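Local coordinates for protein D-glycero-D-manno-heptose 1-phosphate kinase (Bacteroides thetaiotaomicron, PDB 3K85) that probably transfers phosphate from ATP to a heptose sugar, acting as a kinase of the GHMP family, at residues L10-A15 and A35-Y40; K82-R87 and C122-F127; T115-V120 and E146-D151; S197-Y202 and M327-I332. All coordinates share one frame; numbering follows the deposited sequence.

Interaction 1 of 4, residues L10-A15 and A35-Y40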
loop_
_atom_site.group_PDB
_atom_site.type_symbol
_atom_site.label_atom_id
_atom_site.label_comp_id
_atom_site.label_asym_id
_atom_site.label_seq_id
_atom_site.Cartn_x
_atom_site.Cartn_y
_atom_site.Cartn_z
ATOM N N LEU A 10 -0.427 -12.394 -14.061
ATOM C CA LEU A 10 0.133 -11.575 -15.123
ATOM C C LEU A 10 -0.219 -10.173 -14.670
ATOM O O LEU A 10 -0.843 -10.007 -13.627
ATOM C CB LEU A 10 -0.524 -11.896 -16.469
ATOM C CG LEU A 10 -0.318 -13.318 -17.014
ATOM C CD1 LEU A 10 -1.255 -13.539 -18.188
ATOM C CD2 LEU A 10 1.133 -13.530 -17.445
ATOM N N ARG A 11 0.158 -9.163 -15.436
ATOM C CA ARG A 11 -0.121 -7.808 -15.006
ATOM C C ARG A 11 -0.442 -6.853 -16.130
ATOM O O ARG A 11 -0.193 -7.137 -17.289
ATOM C CB ARG A 11 1.083 -7.285 -14.224
ATOM C CG ARG A 11 2.379 -7.264 -15.028
ATOM C CD ARG A 11 2.375 -6.115 -16.027
ATOM N NE ARG A 11 3.549 -6.102 -16.893
ATOM C CZ ARG A 11 3.483 -5.989 -18.216
ATOM N NH1 ARG A 11 2.300 -5.889 -18.807
ATOM N NH2 ARG A 11 4.588 -5.962 -18.945
ATOM N N LEU A 12 -0.998 -5.710 -15.757
ATOM C CA LEU A 12 -1.342 -4.656 -16.691
ATOM C C LEU A 12 -0.373 -3.529 -16.389
ATOM O O LEU A 12 -0.167 -3.180 -15.224
ATOM C CB LEU A 12 -2.758 -4.161 -16.440
ATOM C CG LEU A 12 -3.816 -4.418 -17.501
ATOM C CD1 LEU A 12 -3.623 -5.785 -18.138
ATOM C CD2 LEU A 12 -5.181 -4.313 -16.836
ATOM N N GLY A 13 0.229 -2.975 -17.438
ATOM C CA GLY A 13 1.152 -1.872 -17.257
ATOM C C GLY A 13 0.313 -0.615 -17.263
ATOM O O GLY A 13 -0.051 -0.108 -18.324
ATOM N N LEU A 14 -0.006 -0.105 -16.083
ATOM C CA LEU A 14 -0.831 1.085 -16.011
ATOM C C LEU A 14 -0.099 2.342 -16.444
ATOM O O LEU A 14 -0.671 3.167 -17.152
ATOM C CB LEU A 14 -1.405 1.244 -14.601
ATOM C CG LEU A 14 -2.303 0.058 -14.215
ATOM C CD1 LEU A 14 -2.823 0.212 -12.810
ATOM C CD2 LEU A 14 -3.455 -0.036 -15.201
ATOM N N ALA A 15 1.161 2.491 -16.042
ATOM C CA ALA A 15 1.925 3.686 -16.407
ATOM C C ALA A 15 3.419 3.590 -16.114
ATOM O O ALA A 15 3.854 2.801 -15.269
ATOM C CB ALA A 15 1.354 4.902 -15.701
ATOM N N ALA A 35 -0.372 -3.416 -12.021
ATOM C CA ALA A 35 -1.266 -4.193 -11.174
ATOM C C ALA A 35 -1.495 -5.569 -11.754
ATOM O O ALA A 35 -1.753 -5.699 -12.947
ATOM C CB ALA A 35 -2.595 -3.460 -11.044
ATOM N N THR A 36 -1.414 -6.591 -10.911
ATOM C CA THR A 36 -1.626 -7.948 -11.366
ATOM C C THR A 36 -3.114 -8.218 -11.611
ATOM O O THR A 36 -3.974 -7.583 -11.008
ATOM C CB THR A 36 -1.072 -8.939 -10.359
ATOM O OG1 THR A 36 -1.502 -8.567 -9.047
ATOM C CG2 THR A 36 0.455 -8.950 -10.420
ATOM N N ILE A 37 -3.396 -9.152 -12.515
ATOM C CA ILE A 37 -4.764 -9.511 -12.885
ATOM C C ILE A 37 -5.001 -11.022 -12.780
ATOM O O ILE A 37 -4.047 -11.797 -12.735
ATOM C CB ILE A 37 -5.072 -9.054 -14.327
ATOM C CG1 ILE A 37 -4.126 -9.747 -15.313
ATOM C CG2 ILE A 37 -4.927 -7.542 -14.433
ATOM C CD1 ILE A 37 -4.418 -9.394 -16.771
ATOM N N ASN A 38 -6.268 -11.436 -12.764
ATOM C CA ASN A 38 -6.612 -12.851 -12.623
ATOM C C ASN A 38 -6.274 -13.824 -13.755
ATOM O O ASN A 38 -6.993 -14.809 -13.960
ATOM C CB ASN A 38 -8.096 -12.996 -12.265
ATOM C CG ASN A 38 -9.007 -12.359 -13.288
ATOM O OD1 ASN A 38 -8.550 -11.721 -14.242
ATOM N ND2 ASN A 38 -10.309 -12.511 -13.086
ATOM N N LEU A 39 -5.194 -13.558 -14.482
ATOM C CA LEU A 39 -4.729 -14.459 -15.540
ATOM C C LEU A 39 -3.391 -14.957 -15.000
ATOM O O LEU A 39 -2.495 -14.158 -14.730
ATOM C CB LEU A 39 -4.559 -13.707 -16.865
ATOM C CG LEU A 39 -5.826 -13.645 -17.730
ATOM C CD1 LEU A 39 -7.052 -13.368 -16.867
ATOM C CD2 LEU A 39 -5.667 -12.570 -18.778
ATOM N N TYR A 40 -3.251 -16.272 -14.861
ATOM C CA TYR A 40 -2.062 -16.843 -14.252
ATOM C C TYR A 40 -1.162 -17.795 -15.033
ATOM O O TYR A 40 -1.418 -18.143 -16.185
ATOM C CB TYR A 40 -2.487 -17.576 -12.983
ATOM C CG TYR A 40 -3.356 -16.778 -12.035
ATOM C CD1 TYR A 40 -2.790 -16.091 -10.949
ATOM C CD2 TYR A 40 -4.755 -16.763 -12.173
ATOM C CE1 TYR A 40 -3.590 -15.422 -10.017
ATOM C CE2 TYR A 40 -5.566 -16.092 -11.246
ATOM C CZ TYR A 40 -4.970 -15.426 -10.167
ATOM O OH TYR A 40 -5.747 -14.788 -9.222
#
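L10 N donates a hydrogen bond to L39 O over 2.8 Å, just past the corner at N38 where the segment 35-40 turns. The other oxygen and nitrogen partners form an antiparallel ladder. L10 O accepts from I37 N at 2.9 Å and is also approached by T36 CA at 3.2 Å, a CA-H...O contact. L12 uses both its polar backbone atoms on A35: its N reaches A35 O at 2.9 Å, and its O receives A35 N at a longer 3.2 Å. Between these bonds R11 and T36 make a non-hydrogen-bonded pair. The apolar side is spread along L10, L12 and L14. With CG beside its own backbone N (chi1 -64°), L10 brings that carbon to 3.3 Å from L39 O and lays CD1 3.6 Å from L39 CB. Further along, L12 CD1 meets I37 CD1, the two side chains crossing at about a right angle, while L14 CD1 rests on A35 CB. With an alanine here in place of L10, the methyl contact with L39 CB is lost, and a gap would probably open beside the strand corner. R11 carries its guanidinium away to D160 and the carbonyl of G112, whereas T36 OG1 bonds to I332 O and G168 N. Strand 4-15 thus pairs with strand 30-37 and, past the corner at N38, with strand 39-47, and L14 and A15 together face L33 in a classic beta bulge; L14 packs on helix 230-246 and L12 on strand 199-202.

Interaction 2 of 4, residues K82-R87 and C122-F127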
loop_
_atom_site.group_PDB
_atom_site.type_symbol
_atom_site.label_atom_id
_atom_site.label_comp_id
_atom_site.label_asym_id
_atom_site.label_seq_id
_atom_site.Cartn_x
_atom_site.Cartn_y
_atom_site.Cartn_z
ATOM N N LYS A 82 14.278 -25.191 -17.507
ATOM C CA LYS A 82 15.681 -25.573 -17.437
ATOM C C LYS A 82 16.506 -24.467 -16.769
ATOM O O LYS A 82 17.350 -24.740 -15.914
ATOM C CB LYS A 82 16.187 -25.886 -18.848
ATOM C CG LYS A 82 15.533 -27.141 -19.433
ATOM C CD LYS A 82 15.865 -27.344 -20.903
ATOM C CE LYS A 82 15.220 -28.617 -21.432
ATOM N NZ LYS A 82 15.472 -28.786 -22.887
ATOM N N GLY A 83 16.253 -23.219 -17.153
ATOM C CA GLY A 83 16.969 -22.111 -16.539
ATOM C C GLY A 83 16.783 -22.079 -15.019
ATOM O O GLY A 83 17.751 -21.983 -14.256
ATOM N N VAL A 84 15.534 -22.174 -14.571
ATOM C CA VAL A 84 15.254 -22.149 -13.147
ATOM C C VAL A 84 15.888 -23.336 -12.458
ATOM O O VAL A 84 16.595 -23.181 -11.464
ATOM C CB VAL A 84 13.743 -22.162 -12.870
ATOM C CG1 VAL A 84 13.495 -22.162 -11.370
ATOM C CG2 VAL A 84 13.088 -20.948 -13.520
ATOM N N TYR A 85 15.632 -24.528 -12.981
ATOM C CA TYR A 85 16.200 -25.730 -12.395
ATOM C C TYR A 85 17.728 -25.650 -12.282
ATOM O O TYR A 85 18.302 -26.037 -11.262
ATOM C CB TYR A 85 15.827 -26.953 -13.225
ATOM C CG TYR A 85 16.503 -28.205 -12.739
ATOM C CD1 TYR A 85 16.085 -28.828 -11.569
ATOM C CD2 TYR A 85 17.612 -28.733 -13.409
ATOM C CE1 TYR A 85 16.750 -29.940 -11.068
ATOM C CE2 TYR A 85 18.287 -29.848 -12.916
ATOM C CZ TYR A 85 17.853 -30.442 -11.745
ATOM O OH TYR A 85 18.526 -31.519 -11.214
ATOM N N ASN A 86 18.393 -25.156 -13.325
ATOM C CA ASN A 86 19.855 -25.067 -13.290
ATOM C C ASN A 86 20.334 -24.086 -12.217
ATOM O O ASN A 86 21.188 -24.421 -11.373
ATOM C CB ASN A 86 20.406 -24.657 -14.665
ATOM C CG ASN A 86 20.247 -25.757 -15.715
ATOM O OD1 ASN A 86 20.211 -26.944 -15.389
ATOM N ND2 ASN A 86 20.167 -25.361 -16.976
ATOM N N ARG A 87 19.762 -22.883 -12.256
ATOM C CA ARG A 87 20.085 -21.816 -11.320
ATOM C C ARG A 87 19.928 -22.269 -9.873
ATOM O O ARG A 87 20.779 -21.963 -9.039
ATOM C CB ARG A 87 19.177 -20.612 -11.577
ATOM C CG ARG A 87 19.703 -19.289 -11.036
ATOM C CD ARG A 87 20.848 -18.760 -11.895
ATOM N NE ARG A 87 21.030 -17.322 -11.717
ATOM C CZ ARG A 87 21.461 -16.777 -10.591
ATOM N NH1 ARG A 87 21.763 -17.560 -9.561
ATOM N NH2 ARG A 87 21.562 -15.457 -10.482
ATOM N N CYS A 122 6.612 -18.103 -11.175
ATOM C CA CYS A 122 5.796 -19.245 -10.794
ATOM C C CYS A 122 6.662 -20.486 -10.597
ATOM O O CYS A 122 6.570 -21.168 -9.581
ATOM C CB CYS A 122 4.731 -19.515 -11.870
ATOM S SG CYS A 122 3.658 -20.895 -11.462
ATOM N N ILE A 123 7.512 -20.782 -11.575
ATOM C CA ILE A 123 8.380 -21.950 -11.462
ATOM C C ILE A 123 9.266 -21.820 -10.229
ATOM O O ILE A 123 9.430 -22.784 -9.470
ATOM C CB ILE A 123 9.256 -22.121 -12.720
ATOM C CG1 ILE A 123 8.362 -22.354 -13.941
ATOM C CG2 ILE A 123 10.208 -23.283 -12.532
ATOM C CD1 ILE A 123 9.124 -22.382 -15.244
ATOM N N LEU A 124 9.832 -20.633 -10.024
ATOM C CA LEU A 124 10.679 -20.390 -8.854
ATOM C C LEU A 124 9.905 -20.683 -7.576
ATOM O O LEU A 124 10.400 -21.344 -6.655
ATOM C CB LEU A 124 11.160 -18.937 -8.843
ATOM C CG LEU A 124 12.552 -18.745 -9.445
ATOM C CD1 LEU A 124 12.850 -17.271 -9.645
ATOM C CD2 LEU A 124 13.576 -19.385 -8.518
ATOM N N LYS A 125 8.673 -20.188 -7.526
ATOM C CA LYS A 125 7.836 -20.405 -6.365
ATOM C C LYS A 125 7.624 -21.889 -6.104
ATOM O O LYS A 125 7.633 -22.327 -4.945
ATOM C CB LYS A 125 6.496 -19.689 -6.531
ATOM C CG LYS A 125 6.368 -18.432 -5.680
ATOM C CD LYS A 125 6.534 -18.781 -4.199
ATOM C CE LYS A 125 6.197 -17.611 -3.297
ATOM N NZ LYS A 125 6.921 -16.386 -3.728
ATOM N N ALA A 126 7.445 -22.679 -7.161
ATOM C CA ALA A 126 7.249 -24.109 -6.953
ATOM C C ALA A 126 8.514 -24.679 -6.328
ATOM O O ALA A 126 8.438 -25.420 -5.354
ATOM C CB ALA A 126 6.945 -24.812 -8.266
ATOM N N PHE A 127 9.678 -24.320 -6.874
ATOM C CA PHE A 127 10.944 -24.807 -6.321
ATOM C C PHE A 127 11.142 -24.338 -4.877
ATOM O O PHE A 127 11.532 -25.135 -4.012
ATOM C CB PHE A 127 12.136 -24.371 -7.193
ATOM C CG PHE A 127 12.385 -25.278 -8.376
ATOM C CD1 PHE A 127 12.967 -26.533 -8.200
ATOM C CD2 PHE A 127 12.005 -24.896 -9.662
ATOM C CE1 PHE A 127 13.167 -27.389 -9.291
ATOM C CE2 PHE A 127 12.196 -25.742 -10.749
ATOM C CZ PHE A 127 12.780 -26.991 -10.561
#
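V84 turns CG1 anti to its backbone N (chi1 179°), which drives this methyl into helix 115-131, while F127 swings its ring back beside its own N (chi1 -83°) to receive it. V84 CG1 lies 3.6 Å from F127 CD2, oblique to the ring. The same methyl is 3.7 Å from I123 CG2, the branch of that isoleucine that stands anti to its N, and 4.0 Å from L124 CD2. The other V84 methyl, CG2, also leans on I123 CG2, so the isoleucine branch touches both arms of the valine. I123 CG2 in turn sits in the plane of the F127 ring, at its edge. With V120 one turn earlier, I123, L124 and F127 frame V84 as a knob in a hole, knobs-into-holes packing between two helices of the GHMP N-terminal domain. The axes of 82-87 and 122-127 approach to 9.8 Å and cross at -38°, N to C in broadly the same direction. Beyond the knob, Y85 and F127 cross obliquely: F127 CZ comes to 3.9 Å from Y85 CD1, at the edge of the tyrosine ring and near its plane. The Y85 hydroxyl leads on to M69 O and K97 N. On the far side of helix 115-131, C122 and A126 lie against strand 39-47. L124, beside the knob, also reaches L143 and A144 of helix 137-151.

Interaction 3 of 4, residues T115-V120 and E146-D151; sequences TSSTMV and EIERKD
S117 OG donates to E148 OE1 over 2.8 Å, on the syn side and 22° out of the carboxylate plane. On the other oxygen, S116 OG donates a hydrogen bond to E148 OE2 at 2.9 Å, coming instead from above that plane. The glutamate spans the gap because its chain is extended, CG anti to the backbone N (chi1 172°) and straight again at CD. R149 bends round so that NH2 stands 3.7 Å from E148 OE2, a long pairing of charges with no N-H aimed at the oxygen. A leucine in place of E148 would probably leave both serine hydroxyls without their shared acceptor and R149 without this nearby charge. The serines lie in the first turn of helix 115-131, just after T115, in the glycine-rich stretch of GHMP kinases, consistent with a place near the ATP site. E148 lies within a wider pi-type turn at 147-151 near the end of helix 137-151, where E146 O accepts from both K150 N and D151 N. The axes of the two segments come within 10.4 Å, at 122° between their N-to-C directions; L80 and V84 of helix 79-91 cover V120, and helix 159-166 brings D160 and Q161 against S117.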
loop_
_atom_site.group_PDB
_atom_site.type_symbol
_atom_site.label_atom_id
_atom_site.label_comp_id
_atom_site.label_asym_id
_atom_site.label_seq_id
_atom_site.Cartn_x
_atom_site.Cartn_y
_atom_site.Cartn_z
ATOM N N THR A 115 4.081 -12.540 -19.665
ATOM C CA THR A 115 3.939 -13.994 -19.574
ATOM C C THR A 115 5.176 -14.728 -19.105
ATOM O O THR A 115 5.131 -15.501 -18.147
ATOM C CB THR A 115 3.547 -14.620 -20.922
ATOM O OG1 THR A 115 2.266 -14.126 -21.330
ATOM C CG2 THR A 115 3.477 -16.138 -20.790
ATOM N N SER A 116 6.278 -14.483 -19.799
ATOM C CA SER A 116 7.552 -15.120 -19.498
ATOM C C SER A 116 8.023 -14.898 -18.056
ATOM O O SER A 116 8.300 -15.851 -17.323
ATOM C CB SER A 116 8.608 -14.605 -20.485
ATOM O OG SER A 116 9.818 -15.333 -20.374
ATOM N N SER A 117 8.118 -13.642 -17.647
ATOM C CA SER A 117 8.562 -13.342 -16.290
ATOM C C SER A 117 7.611 -13.952 -15.255
ATOM O O SER A 117 8.040 -14.492 -14.235
ATOM C CB SER A 117 8.649 -11.831 -16.110
ATOM O OG SER A 117 9.492 -11.266 -17.103
ATOM N N THR A 118 6.315 -13.881 -15.527
ATOM C CA THR A 118 5.342 -14.441 -14.607
ATOM C C THR A 118 5.600 -15.927 -14.441
ATOM O O THR A 118 5.608 -16.432 -13.309
ATOM C CB THR A 118 3.910 -14.208 -15.108
ATOM O OG1 THR A 118 3.575 -12.829 -14.935
ATOM C CG2 THR A 118 2.919 -15.064 -14.345
HETATM N N MSE A 119 5.846 -16.624 -15.553
HETATM C CA MSE A 119 6.102 -18.066 -15.492
HETATM C C MSE A 119 7.388 -18.427 -14.752
HETATM O O MSE A 119 7.428 -19.425 -14.011
HETATM C CB MSE A 119 6.126 -18.679 -16.897
HETATM C CG MSE A 119 6.487 -20.171 -16.908
HETATM SE SE MSE A 119 5.300 -21.309 -15.843
HETATM C CE MSE A 119 3.735 -21.147 -16.990
ATOM N N VAL A 120 8.444 -17.641 -14.962
ATOM C CA VAL A 120 9.715 -17.881 -14.269
ATOM C C VAL A 120 9.469 -17.744 -12.755
ATOM O O VAL A 120 9.916 -18.575 -11.963
ATOM C CB VAL A 120 10.804 -16.857 -14.703
ATOM C CG1 VAL A 120 12.022 -16.962 -13.785
ATOM C CG2 VAL A 120 11.217 -17.115 -16.147
ATOM N N GLU A 146 17.443 -12.206 -13.140
ATOM C CA GLU A 146 18.760 -12.705 -13.489
ATOM C C GLU A 146 18.737 -13.973 -14.335
ATOM O O GLU A 146 19.549 -14.112 -15.253
ATOM C CB GLU A 146 19.599 -12.909 -12.226
ATOM C CG GLU A 146 20.311 -11.629 -11.810
ATOM C CD GLU A 146 21.104 -11.778 -10.534
ATOM O OE1 GLU A 146 21.856 -12.770 -10.413
ATOM O OE2 GLU A 146 20.983 -10.895 -9.656
ATOM N N ILE A 147 17.810 -14.885 -14.050
ATOM C CA ILE A 147 17.722 -16.115 -14.826
ATOM C C ILE A 147 17.284 -15.801 -16.245
ATOM O O ILE A 147 17.876 -16.268 -17.215
ATOM C CB ILE A 147 16.696 -17.092 -14.243
ATOM C CG1 ILE A 147 17.185 -17.647 -12.913
ATOM C CG2 ILE A 147 16.455 -18.234 -15.220
ATOM C CD1 ILE A 147 16.114 -18.448 -12.184
ATOM N N GLU A 148 16.240 -14.994 -16.356
ATOM C CA GLU A 148 15.683 -14.636 -17.650
ATOM C C GLU A 148 16.569 -13.713 -18.481
ATOM O O GLU A 148 16.888 -14.013 -19.627
ATOM C CB GLU A 148 14.303 -14.011 -17.427
ATOM C CG GLU A 148 13.632 -13.394 -18.645
ATOM C CD GLU A 148 12.157 -13.084 -18.385
ATOM O OE1 GLU A 148 11.803 -12.810 -17.212
ATOM O OE2 GLU A 148 11.357 -13.101 -19.351
ATOM N N ARG A 149 16.973 -12.599 -17.890
ATOM C CA ARG A 149 17.787 -11.609 -18.578
ATOM C C ARG A 149 19.252 -11.973 -18.848
ATOM O O ARG A 149 19.766 -11.654 -19.918
ATOM C CB ARG A 149 17.697 -10.286 -17.814
ATOM C CG ARG A 149 16.273 -9.723 -17.753
ATOM C CD ARG A 149 15.882 -9.084 -19.083
ATOM N NE ARG A 149 14.537 -9.444 -19.536
ATOM C CZ ARG A 149 13.410 -9.136 -18.900
ATOM N NH1 ARG A 149 13.451 -8.460 -17.765
ATOM N NH2 ARG A 149 12.238 -9.488 -19.412
ATOM N N LYS A 150 19.919 -12.627 -17.900
ATOM C CA LYS A 150 21.320 -13.005 -18.085
ATOM C C LYS A 150 21.444 -14.456 -18.561
ATOM O O LYS A 150 21.787 -14.709 -19.717
ATOM C CB LYS A 150 22.120 -12.844 -16.779
ATOM C CG LYS A 150 21.915 -11.534 -15.998
ATOM C CD LYS A 150 22.258 -10.259 -16.780
ATOM C CE LYS A 150 22.109 -9.028 -15.872
ATOM N NZ LYS A 150 22.263 -7.694 -16.541
ATOM N N ASP A 151 21.162 -15.399 -17.664
ATOM C CA ASP A 151 21.240 -16.831 -17.957
ATOM C C ASP A 151 20.631 -17.279 -19.281
ATOM O O ASP A 151 21.118 -18.224 -19.904
ATOM C CB ASP A 151 20.588 -17.619 -16.831
ATOM C CG ASP A 151 21.413 -17.616 -15.574
ATOM O OD1 ASP A 151 22.193 -16.656 -15.384
ATOM O OD2 ASP A 151 21.277 -18.566 -14.771
#

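Interaction 4 of 4, residues S197-Y202 and M327-I332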
loop_
_atom_site.group_PDB
_atom_site.type_symbol
_atom_site.label_atom_id
_atom_site.label_comp_id
_atom_site.label_asym_id
_atom_site.label_seq_id
_atom_site.Cartn_x
_atom_site.Cartn_y
_atom_site.Cartn_z
ATOM N N SER A 197 -14.826 -1.864 -13.976
ATOM C CA SER A 197 -15.990 -1.665 -14.843
ATOM C C SER A 197 -15.742 -0.570 -15.892
ATOM O O SER A 197 -16.551 -0.369 -16.798
ATOM C CB SER A 197 -17.231 -1.331 -14.008
ATOM O OG SER A 197 -17.038 -0.160 -13.249
ATOM N N SER A 198 -14.607 0.117 -15.760
ATOM C CA SER A 198 -14.209 1.180 -16.672
ATOM C C SER A 198 -13.134 0.708 -17.653
ATOM O O SER A 198 -12.597 1.511 -18.413
ATOM C CB SER A 198 -13.652 2.374 -15.890
ATOM O OG SER A 198 -14.623 2.967 -15.052
HETATM N N MSE A 199 -12.811 -0.580 -17.652
HETATM C CA MSE A 199 -11.765 -1.056 -18.557
HETATM C C MSE A 199 -12.063 -2.250 -19.439
HETATM O O MSE A 199 -12.759 -3.189 -19.052
HETATM C CB MSE A 199 -10.487 -1.349 -17.777
HETATM C CG MSE A 199 -9.713 -0.118 -17.386
HETATM SE SE MSE A 199 -8.250 -0.546 -16.199
HETATM C CE MSE A 199 -7.432 -1.984 -17.222
ATOM N N VAL A 200 -11.496 -2.205 -20.637
ATOM C CA VAL A 200 -11.658 -3.270 -21.606
ATOM C C VAL A 200 -10.276 -3.728 -22.088
ATOM O O VAL A 200 -9.443 -2.912 -22.490
ATOM C CB VAL A 200 -12.491 -2.789 -22.816
ATOM C CG1 VAL A 200 -12.871 -3.976 -23.696
ATOM C CG2 VAL A 200 -13.732 -2.065 -22.336
ATOM N N LEU A 201 -10.037 -5.033 -22.016
ATOM C CA LEU A 201 -8.786 -5.638 -22.459
ATOM C C LEU A 201 -9.044 -6.278 -23.814
ATOM O O LEU A 201 -9.812 -7.235 -23.912
ATOM C CB LEU A 201 -8.344 -6.715 -21.476
ATOM C CG LEU A 201 -7.266 -6.360 -20.457
ATOM C CD1 LEU A 201 -6.050 -7.235 -20.718
ATOM C CD2 LEU A 201 -6.907 -4.882 -20.549
ATOM N N TYR A 202 -8.400 -5.767 -24.857
ATOM C CA TYR A 202 -8.614 -6.310 -26.194
ATOM C C TYR A 202 -7.348 -6.676 -26.970
ATOM O O TYR A 202 -6.482 -5.834 -27.216
ATOM C CB TYR A 202 -9.448 -5.321 -27.017
ATOM C CG TYR A 202 -9.710 -5.773 -28.432
ATOM C CD1 TYR A 202 -10.394 -6.961 -28.690
ATOM C CD2 TYR A 202 -9.258 -5.019 -29.519
ATOM C CE1 TYR A 202 -10.622 -7.393 -29.998
ATOM C CE2 TYR A 202 -9.480 -5.440 -30.834
ATOM C CZ TYR A 202 -10.161 -6.629 -31.065
ATOM O OH TYR A 202 -10.366 -7.056 -32.358
HETATM N N MSE A 327 -10.672 -9.748 -23.825
HETATM C CA MSE A 327 -10.314 -10.639 -22.733
HETATM C C MSE A 327 -10.815 -10.113 -21.391
HETATM O O MSE A 327 -10.335 -9.098 -20.888
HETATM C CB MSE A 327 -8.791 -10.828 -22.695
HETATM C CG MSE A 327 -8.289 -11.759 -21.597
HETATM SE SE MSE A 327 -9.079 -13.540 -21.645
HETATM C CE MSE A 327 -7.658 -14.504 -22.543
ATOM N N PRO A 328 -11.804 -10.796 -20.798
ATOM C CA PRO A 328 -12.355 -10.383 -19.508
ATOM C C PRO A 328 -11.332 -10.629 -18.400
ATOM O O PRO A 328 -10.634 -11.648 -18.392
ATOM C CB PRO A 328 -13.594 -11.258 -19.375
ATOM C CG PRO A 328 -13.171 -12.515 -20.054
ATOM C CD PRO A 328 -12.500 -11.995 -21.301
ATOM N N PHE A 329 -11.251 -9.699 -17.457
ATOM C CA PHE A 329 -10.284 -9.833 -16.386
ATOM C C PHE A 329 -10.761 -9.152 -15.114
ATOM O O PHE A 329 -11.743 -8.417 -15.103
ATOM C CB PHE A 329 -8.964 -9.179 -16.807
ATOM C CG PHE A 329 -8.997 -7.682 -16.732
ATOM C CD1 PHE A 329 -8.532 -7.023 -15.598
ATOM C CD2 PHE A 329 -9.602 -6.935 -17.739
ATOM C CE1 PHE A 329 -8.678 -5.642 -15.467
ATOM C CE2 PHE A 329 -9.757 -5.545 -17.618
ATOM C CZ PHE A 329 -9.295 -4.900 -16.482
ATOM N N GLN A 330 -10.014 -9.397 -14.048
ATOM C CA GLN A 330 -10.263 -8.798 -12.756
ATOM C C GLN A 330 -8.885 -8.602 -12.122
ATOM O O GLN A 330 -7.965 -9.394 -12.353
ATOM C CB GLN A 330 -11.124 -9.718 -11.888
ATOM C CG GLN A 330 -12.544 -9.899 -12.405
ATOM C CD GLN A 330 -13.292 -8.580 -12.495
ATOM O OE1 GLN A 330 -13.444 -7.874 -11.496
ATOM N NE2 GLN A 330 -13.763 -8.238 -13.692
ATOM N N PHE A 331 -8.737 -7.532 -11.353
ATOM C CA PHE A 331 -7.481 -7.260 -10.675
ATOM C C PHE A 331 -7.366 -8.243 -9.526
ATOM O O PHE A 331 -8.365 -8.569 -8.889
ATOM C CB PHE A 331 -7.481 -5.836 -10.136
ATOM C CG PHE A 331 -7.327 -4.795 -11.196
ATOM C CD1 PHE A 331 -6.125 -4.662 -11.886
ATOM C CD2 PHE A 331 -8.378 -3.946 -11.505
ATOM C CE1 PHE A 331 -5.971 -3.695 -12.868
ATOM C CE2 PHE A 331 -8.241 -2.974 -12.485
ATOM C CZ PHE A 331 -7.035 -2.846 -13.169
ATOM N N ILE A 332 -6.163 -8.737 -9.270
ATOM C CA ILE A 332 -5.977 -9.672 -8.173
ATOM C C ILE A 332 -4.927 -9.040 -7.261
ATOM O O ILE A 332 -3.908 -8.539 -7.738
ATOM C CB ILE A 332 -5.539 -11.074 -8.704
ATOM C CG1 ILE A 332 -5.419 -12.064 -7.548
ATOM C CG2 ILE A 332 -4.229 -10.980 -9.440
ATOM C CD1 ILE A 332 -6.741 -12.318 -6.818
#
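L201 and F329 make the apolar centre of the contact: L201 CG lies 3.6 Å from F329 CD2, oblique to the ring, the two side chains crossing at about a right angle. M199, a selenomethionine, completes this first shell. Bent at its last torsion (chi3 51°), it brings CE to 3.5 Å from F329 CZ, while its selenium stays beside F331. SE is 4.0 Å from F331 CZ and 79° off the ring normal, a Met-aromatic contact made at the ring edge. The two phenylalanines also meet each other, F329 CE1 standing over one face of F331, toward its rim. F329 is set there by a first torsion that places CG between backbone N and carbonyl carbon (chi1 77°). One backbone bond adds to the packing: M327 N donates to L201 O at 2.7 Å, although M327 itself is poorly ordered. Next out, L12 of strand 4-15 packs against M199, L201 and F329, and strand 199-202 forms its sheet bonds with strand 303-306. The backbone of 327-332 is pinned separately: F331 N bonds to E196, Q330 N to N38 and I332 O to T36. Strand 199-202 thus leans on an irregular loop that shares one backbone bond with it, not a ladder. The chemistry is therefore mainly hydrophobic: the two aromatic rings and the bent, unbranched M199 chain supply shape, contact and polarisability, with the single backbone hydrogen bond to L201 O tying M327, at one end of the segment, to the strand.

How the interactions relate
From the N terminus, interaction 1 closes first, bringing strand 4-15 against strand 30-37 and the start of strand 39-47 after a loop of 19 residues. Interactions 2 and 3 then cross along the chain: 82-87 pairs with 122-127, while 115-120 pairs with 146-151, both using helix 115-131. They lie side by side, tied by a salt bridge from R87 to E146. Interaction 4 comes last and has the longest reach, joining strand 199-202 to the loop 327-332. It touches interaction 1 through T36, N38 and L12, whereas L10 packs on T115 and T118 of interaction 3. The central strands thus link the helices of the N-terminal domain to the small three-stranded sheet.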